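Local coordinates for TsrD (Streptomyces laurentii, PDB 5X7L), which is a small SnoaL-like protein of the NTF2 clan, with helices packed against a curved antiparallel sheet, at residues R26-D29 against H30-H33; Y36-N40 against P41-R45; R55-A58 against S59-D63. All blocks are in the same frame, centred on the assembly; numbering follows the deposited sequence.

Interaction 1 (R26-D29 against H30-H33); sequences RHLD and HCLH
Leu28 and Leu32, four residues apart, lie side by side and point the same way. In this SnoaL-like, NTF2-type fold, Leu28 lies in the turn of helical shape at 26-29 that follows helix 6-22, and Leu32 lies in the short strand 32-33. Leu28 can be followed outward. Its CB and CG both face CD1 of Leu32, which is the branch that does the touching. At the tip, Leu28 CD1 comes near the same methyl, and Leu28 CD2 comes closer still, 3.8 Å from Leu32 CD1. Leu28 CD2 also meets the sulfur of Cys31, with 4.1 Å between Leu28 CD2 and Cys31 SG. Both leucines hold CG anti to their own carbonyl carbon (chi1 -62° and -55°). Met50 of helix 47-60 touches both, Ala19 of helix 6-22 meets Leu28, and Phe117 of strand 116-124 meets Leu32.

The backbone underneath closes the turn. Leu28 O takes two bonds. Leu32 N gives a fairly straight one of 2.8 Å to Leu28 O, close to the carbonyl plane. Cys31 N comes from well above that plane, 3.1 Å from Leu28 O. His30 N bonds to His27 O. The His30 ring stacks on His15, and Asp29 pairs its OD1 with Arg51. The edge of the His30 ring faces backbone oxygen, with His30 CD2 3.4 Å from Arg26 O. Water 1 donates to Asp29 O and to Leu32 O, at 2.8 Å from each oxygen.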
# COMPACT_ATOMS: atom_id res chain seq x y z
N ARG B 26 -3.00 20.43 -14.98
CA ARG B 26 -4.19 21.22 -14.66
C ARG B 26 -5.30 20.39 -14.01
O ARG B 26 -6.08 20.92 -13.21
CB ARG B 26 -4.72 21.92 -15.91
CG ARG B 26 -3.78 22.99 -16.45
CD ARG B 26 -4.29 23.58 -17.75
NE ARG B 26 -4.35 22.56 -18.79
CZ ARG B 26 -4.67 22.79 -20.06
NH1 ARG B 26 -4.97 24.02 -20.47
NH2 ARG B 26 -4.70 21.78 -20.92
N HIS B 27 -5.36 19.10 -14.31
CA HIS B 27 -6.33 18.24 -13.64
C HIS B 27 -6.14 18.23 -12.12
O HIS B 27 -7.11 18.03 -11.38
CB HIS B 27 -6.24 16.82 -14.18
CG HIS B 27 -6.95 16.63 -15.47
ND1 HIS B 27 -8.32 16.67 -15.57
CD2 HIS B 27 -6.49 16.39 -16.72
CE1 HIS B 27 -8.68 16.47 -16.83
NE2 HIS B 27 -7.58 16.30 -17.55
N LEU B 28 -4.91 18.43 -11.66
CA LEU B 28 -4.64 18.46 -10.22
C LEU B 28 -5.34 19.61 -9.51
O LEU B 28 -5.61 19.54 -8.32
CB LEU B 28 -3.14 18.52 -9.95
CG LEU B 28 -2.32 17.34 -10.46
CD1 LEU B 28 -0.87 17.52 -10.07
CD2 LEU B 28 -2.86 16.01 -9.92
N ASP B 29 -5.63 20.69 -10.24
CA ASP B 29 -6.30 21.82 -9.62
C ASP B 29 -7.71 21.45 -9.17
O ASP B 29 -8.30 22.12 -8.32
CB ASP B 29 -6.33 23.01 -10.57
CG ASP B 29 -4.94 23.53 -10.85
OD1 ASP B 29 -4.21 23.80 -9.87
OD2 ASP B 29 -4.56 23.64 -12.03
N HIS B 30 -8.25 20.38 -9.75
CA HIS B 30 -9.60 19.94 -9.44
C HIS B 30 -9.66 18.80 -8.43
O HIS B 30 -10.74 18.34 -8.09
CB HIS B 30 -10.32 19.56 -10.73
CG HIS B 30 -10.35 20.67 -11.72
ND1 HIS B 30 -11.35 21.62 -11.74
CD2 HIS B 30 -9.47 21.02 -12.69
CE1 HIS B 30 -11.10 22.49 -12.70
NE2 HIS B 30 -9.96 22.16 -13.29
N CYS B 31 -8.50 18.35 -7.95
CA CYS B 31 -8.49 17.30 -6.93
C CYS B 31 -7.50 17.50 -5.78
O CYS B 31 -7.69 16.88 -4.73
CB CYS B 31 -8.27 15.92 -7.55
SG CYS B 31 -6.71 15.73 -8.44
N LEU B 32 -6.48 18.33 -5.96
CA LEU B 32 -5.49 18.56 -4.90
C LEU B 32 -5.60 19.95 -4.30
O LEU B 32 -5.82 20.94 -4.99
CB LEU B 32 -4.06 18.37 -5.42
CG LEU B 32 -3.71 17.04 -6.09
CD1 LEU B 32 -2.22 16.96 -6.30
CD2 LEU B 32 -4.20 15.83 -5.31
N HIS B 33 -5.40 20.01 -2.99
CA HIS B 33 -5.36 21.26 -2.25
C HIS B 33 -4.18 22.11 -2.70
O HIS B 33 -3.08 21.58 -2.88
CB HIS B 33 -5.25 20.96 -0.76
CG HIS B 33 -5.74 22.05 0.13
ND1 HIS B 33 -5.03 23.22 0.32
CD2 HIS B 33 -6.86 22.16 0.88
CE1 HIS B 33 -5.70 24.00 1.15
NE2 HIS B 33 -6.81 23.38 1.51
O HOH W 1 -6.79 23.20 -6.23

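Interaction 2 (Y36-N40 against P41-R45); sequences YRHPN and PAVER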
# COMPACT_ATOMS: atom_id res chain seq x y z
N TYR B 36 -1.12 21.49 -0.64
CA TYR B 36 -0.83 20.07 -0.54
C TYR B 36 0.45 19.80 0.25
O TYR B 36 1.45 20.50 0.08
CB TYR B 36 -0.69 19.45 -1.94
CG TYR B 36 -0.84 17.96 -1.92
CD1 TYR B 36 -2.11 17.39 -1.96
CD2 TYR B 36 0.26 17.11 -1.83
CE1 TYR B 36 -2.28 16.02 -1.92
CE2 TYR B 36 0.10 15.74 -1.80
CZ TYR B 36 -1.18 15.20 -1.84
OH TYR B 36 -1.36 13.84 -1.81
N ARG B 37 0.41 18.77 1.08
CA ARG B 37 1.55 18.43 1.94
C ARG B 37 2.12 17.07 1.56
O ARG B 37 1.71 16.05 2.11
CB ARG B 37 1.12 18.44 3.41
CG ARG B 37 0.48 19.75 3.88
CD ARG B 37 0.09 19.71 5.35
NE ARG B 37 -0.92 18.70 5.64
CZ ARG B 37 -2.24 18.90 5.60
NH1 ARG B 37 -2.74 20.08 5.26
NH2 ARG B 37 -3.07 17.91 5.90
N HIS B 38 3.05 17.05 0.62
CA HIS B 38 3.70 15.80 0.24
C HIS B 38 4.54 15.29 1.42
O HIS B 38 5.25 16.07 2.06
CB HIS B 38 4.59 16.01 -0.99
CG HIS B 38 4.97 14.74 -1.68
ND1 HIS B 38 5.83 13.82 -1.12
CD2 HIS B 38 4.61 14.23 -2.88
CE1 HIS B 38 5.98 12.80 -1.94
NE2 HIS B 38 5.26 13.02 -3.02
N PRO B 39 4.45 13.98 1.72
CA PRO B 39 5.19 13.44 2.88
C PRO B 39 6.72 13.46 2.75
O PRO B 39 7.41 13.35 3.76
CB PRO B 39 4.69 11.99 2.97
CG PRO B 39 4.19 11.67 1.61
CD PRO B 39 3.60 12.95 1.10
N ASN B 40 7.23 13.58 1.54
CA ASN B 40 8.67 13.69 1.30
C ASN B 40 9.08 15.16 1.34
O ASN B 40 8.67 15.93 0.47
CB ASN B 40 9.02 13.07 -0.06
CG ASN B 40 10.52 13.05 -0.34
OD1 ASN B 40 11.31 13.65 0.38
ND2 ASN B 40 10.91 12.34 -1.39
N PRO B 41 9.90 15.55 2.33
CA PRO B 41 10.26 16.98 2.42
C PRO B 41 11.13 17.49 1.27
O PRO B 41 11.26 18.70 1.10
CB PRO B 41 11.01 17.07 3.75
CG PRO B 41 11.59 15.71 3.94
CD PRO B 41 10.57 14.76 3.38
N ALA B 42 11.71 16.58 0.48
CA ALA B 42 12.46 16.98 -0.71
C ALA B 42 11.54 17.51 -1.81
O ALA B 42 12.00 18.21 -2.72
CB ALA B 42 13.28 15.81 -1.23
N VAL B 43 10.26 17.18 -1.73
CA VAL B 43 9.26 17.66 -2.67
C VAL B 43 8.81 19.06 -2.25
O VAL B 43 8.59 19.32 -1.07
CB VAL B 43 8.05 16.70 -2.74
CG1 VAL B 43 6.92 17.28 -3.57
CG2 VAL B 43 8.49 15.36 -3.31
N GLU B 44 8.67 19.95 -3.22
CA GLU B 44 8.23 21.32 -2.95
C GLU B 44 6.89 21.35 -2.22
O GLU B 44 6.00 20.55 -2.52
CB GLU B 44 8.14 22.11 -4.26
CG GLU B 44 7.80 23.58 -4.06
CD GLU B 44 8.01 24.41 -5.32
OE1 GLU B 44 8.16 23.82 -6.41
OE2 GLU B 44 8.03 25.65 -5.21
N ARG B 45 6.75 22.26 -1.27
CA ARG B 45 5.49 22.42 -0.54
C ARG B 45 4.37 22.90 -1.46
O ARG B 45 4.61 23.65 -2.41
CB ARG B 45 5.63 23.40 0.63
CG ARG B 45 6.57 22.95 1.74
CD ARG B 45 6.15 21.62 2.34
NE ARG B 45 6.76 20.49 1.63
CZ ARG B 45 6.35 19.23 1.73
NH1 ARG B 45 5.32 18.91 2.49
NH2 ARG B 45 6.99 18.29 1.04
O HOH W 2 3.80 19.20 -1.31
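His38 O is gripped by two nitrogens of Arg45. Arg45 NH1 lies 2.9 Å from His38 O, in the carbonyl plane and on a lone pair. Arg45 NH2 lies 3.0 Å from His38 O but is tilted from that plane. The oxygen itself sits in the guanidinium plane, at its edge. The Arg45 chain bends at chi2 and chi3 (-58° and 89°), which brings its end back to His38 O. Arg45 NH2 also donates to Val43 O at 2.8 Å, so the guanidinium ties both sides of the loop together.

Val43 crosses His38 at about a right angle. Val43 CG2 stands over the centre of the imidazole face, a CH-pi contact 3.8 Å from the centroid of the His38 ring. Asn40 N donates to His38 ND1 from within the ring plane, 3.0 Å between the two, which limits rotation of the ring. Water 2 accepts from His38 N, and it lies over one face of the guanidinium. His120 meets the His38 ring edge-to-face.

At the tip, Asn40 OD1 accepts from Ala42 N at 3.0 Å, as in an Asx turn. Val43 N bonds to Asn40 O, 3.0 Å away. This second bond closes the type I beta turn from Asn40 to Val43, within the loop that joins strand 36-37 to helix 47-60.

Interaction 3 (R55-A58 against S59-D63); sequences RRWA and STVED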
# COMPACT_ATOMS: atom_id res chain seq x y z
N ARG B 55 5.04 16.37 -14.44
CA ARG B 55 6.00 16.71 -15.49
C ARG B 55 7.12 15.68 -15.58
O ARG B 55 7.54 15.32 -16.67
CB ARG B 55 6.58 18.11 -15.26
CG ARG B 55 5.55 19.22 -15.33
CD ARG B 55 6.20 20.58 -15.47
NE ARG B 55 7.10 20.87 -14.36
CZ ARG B 55 6.71 21.39 -13.19
NH1 ARG B 55 5.43 21.69 -12.97
NH2 ARG B 55 7.61 21.62 -12.24
N ARG B 56 7.59 15.21 -14.42
CA ARG B 56 8.66 14.22 -14.39
C ARG B 56 8.22 12.90 -15.02
O ARG B 56 8.95 12.33 -15.84
CB ARG B 56 9.13 13.97 -12.95
CG ARG B 56 10.15 12.85 -12.82
CD ARG B 56 10.71 12.76 -11.41
NE ARG B 56 9.67 12.62 -10.39
CZ ARG B 56 9.03 11.48 -10.10
NH1 ARG B 56 9.32 10.36 -10.75
NH2 ARG B 56 8.10 11.48 -9.15
N TRP B 57 7.05 12.41 -14.64
CA TRP B 57 6.55 11.16 -15.21
C TRP B 57 6.32 11.28 -16.72
O TRP B 57 6.59 10.34 -17.47
CB TRP B 57 5.25 10.72 -14.54
CG TRP B 57 5.40 10.25 -13.13
CD1 TRP B 57 4.81 10.78 -12.02
CD2 TRP B 57 6.19 9.14 -12.67
NE1 TRP B 57 5.18 10.08 -10.90
CE2 TRP B 57 6.03 9.07 -11.27
CE3 TRP B 57 7.02 8.21 -13.30
CZ2 TRP B 57 6.66 8.09 -10.49
CZ3 TRP B 57 7.65 7.24 -12.53
CH2 TRP B 57 7.47 7.19 -11.14
N ALA B 58 5.82 12.44 -17.15
CA ALA B 58 5.56 12.68 -18.57
C ALA B 58 6.84 12.61 -19.41
O ALA B 58 6.80 12.31 -20.60
CB ALA B 58 4.88 14.03 -18.76
N SER B 59 7.98 12.89 -18.77
CA SER B 59 9.27 12.88 -19.46
C SER B 59 10.03 11.56 -19.34
O SER B 59 10.88 11.26 -20.18
CB SER B 59 10.15 14.03 -18.95
OG SER B 59 10.49 13.84 -17.59
N THR B 60 9.74 10.77 -18.30
CA THR B 60 10.51 9.56 -18.04
C THR B 60 9.77 8.25 -18.36
O THR B 60 10.37 7.18 -18.34
CB THR B 60 10.97 9.51 -16.57
OG1 THR B 60 9.82 9.50 -15.71
CG2 THR B 60 11.85 10.71 -16.24
N VAL B 61 8.47 8.35 -18.65
CA VAL B 61 7.66 7.19 -18.97
C VAL B 61 6.90 7.43 -20.27
O VAL B 61 6.26 8.47 -20.44
CB VAL B 61 6.65 6.88 -17.85
CG1 VAL B 61 5.75 5.70 -18.23
CG2 VAL B 61 7.38 6.58 -16.55
N GLU B 62 6.99 6.48 -21.19
CA GLU B 62 6.16 6.48 -22.39
C GLU B 62 5.00 5.52 -22.20
O GLU B 62 5.11 4.55 -21.46
CB GLU B 62 6.99 6.11 -23.62
CG GLU B 62 7.91 7.24 -24.07
CD GLU B 62 8.82 6.87 -25.23
OE1 GLU B 62 8.78 5.71 -25.70
OE2 GLU B 62 9.59 7.74 -25.67
N ASP B 63 3.88 5.80 -22.88
CA ASP B 63 2.68 4.98 -22.77
C ASP B 63 2.24 4.81 -21.31
O ASP B 63 1.85 3.73 -20.89
CB ASP B 63 2.90 3.60 -23.42
CG ASP B 63 1.61 2.79 -23.52
OD1 ASP B 63 0.55 3.39 -23.81
OD2 ASP B 63 1.66 1.57 -23.31
O HOH W 3 10.76 9.49 -13.02
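Ser59 and Thr60 both turn their hydroxyls back onto Arg56 O at the end of helix 47-60. Ser59 OG donates to Arg56 O at 2.8 Å. Thr60 OG1 donates to Arg56 O at 3.0 Å. Each hydroxyl lies between the backbone N and the carbonyl carbon of its own residue (chi1 66° and 61°), and this position brings it to the carbonyl of the preceding turn.

The same oxygen accepts from the backbone as well. Ser59 N approaches from far above the carbonyl plane, 3.1 Å from Arg56 O, and Thr60 N adds a weak bond. Three sound donors and one weak one therefore meet on a single acceptor. Ser59 N also keeps a weak helical bond to Arg55 O. Trp57 O is shared in a similar way. Val61 N reaches Trp57 O at 3.0 Å, and Thr60 N makes a longer bond of 3.3 Å to Trp57 O from the same face of its plane. Together these bonds mix i to i-3 and i to i-4 spacing, a mix common where a helix ends.

Thr60 OG1 has one more partner. Water 3 donates to Thr60 OG1 and accepts from Arg56 NH1, with 2.8 Å on each side. The water lies at the edge of the Arg56 guanidinium, in its plane. Arg56 NH1 lies 3.4 Å above the plane of the Trp57 ring, offset toward its rim. Val61 CG2 meets the edge of the indole, 3.7 Å from Trp57 CE3.

Val61 is the first residue to leave helical geometry, and it starts strand 61-74. Trp57 meets Phe84 of strand 77-88 edge-to-face, while Ile92 from a loop touches Trp57, Thr60 and Val61. Thr60 also shares backbone bonds with Val89 and Gly90, which fastens this helix-to-strand junction to the chain just past strand 77-88.

The three contacts follow one another along the chain. Interaction 1 leads through strand 32-33 to strand 36-37, where interaction 2 opens, and their centres are 16 Å apart. Helix 47-60 then begins after the loop of interaction 2 and ends in interaction 3. The centre of interaction 3 lies 19 Å from that of interaction 1 and 20 Å from that of interaction 2. Its nearest atoms stay about 7 and 6 Å from theirs. Met50 of this helix touches side chains of interactions 1 and 2. Tyr36 and Trp57 each have a side chain about 4 Å from a bound isopropyl alcohol. Such molecules probably come from the crystallisation liquor, though they often mark pockets.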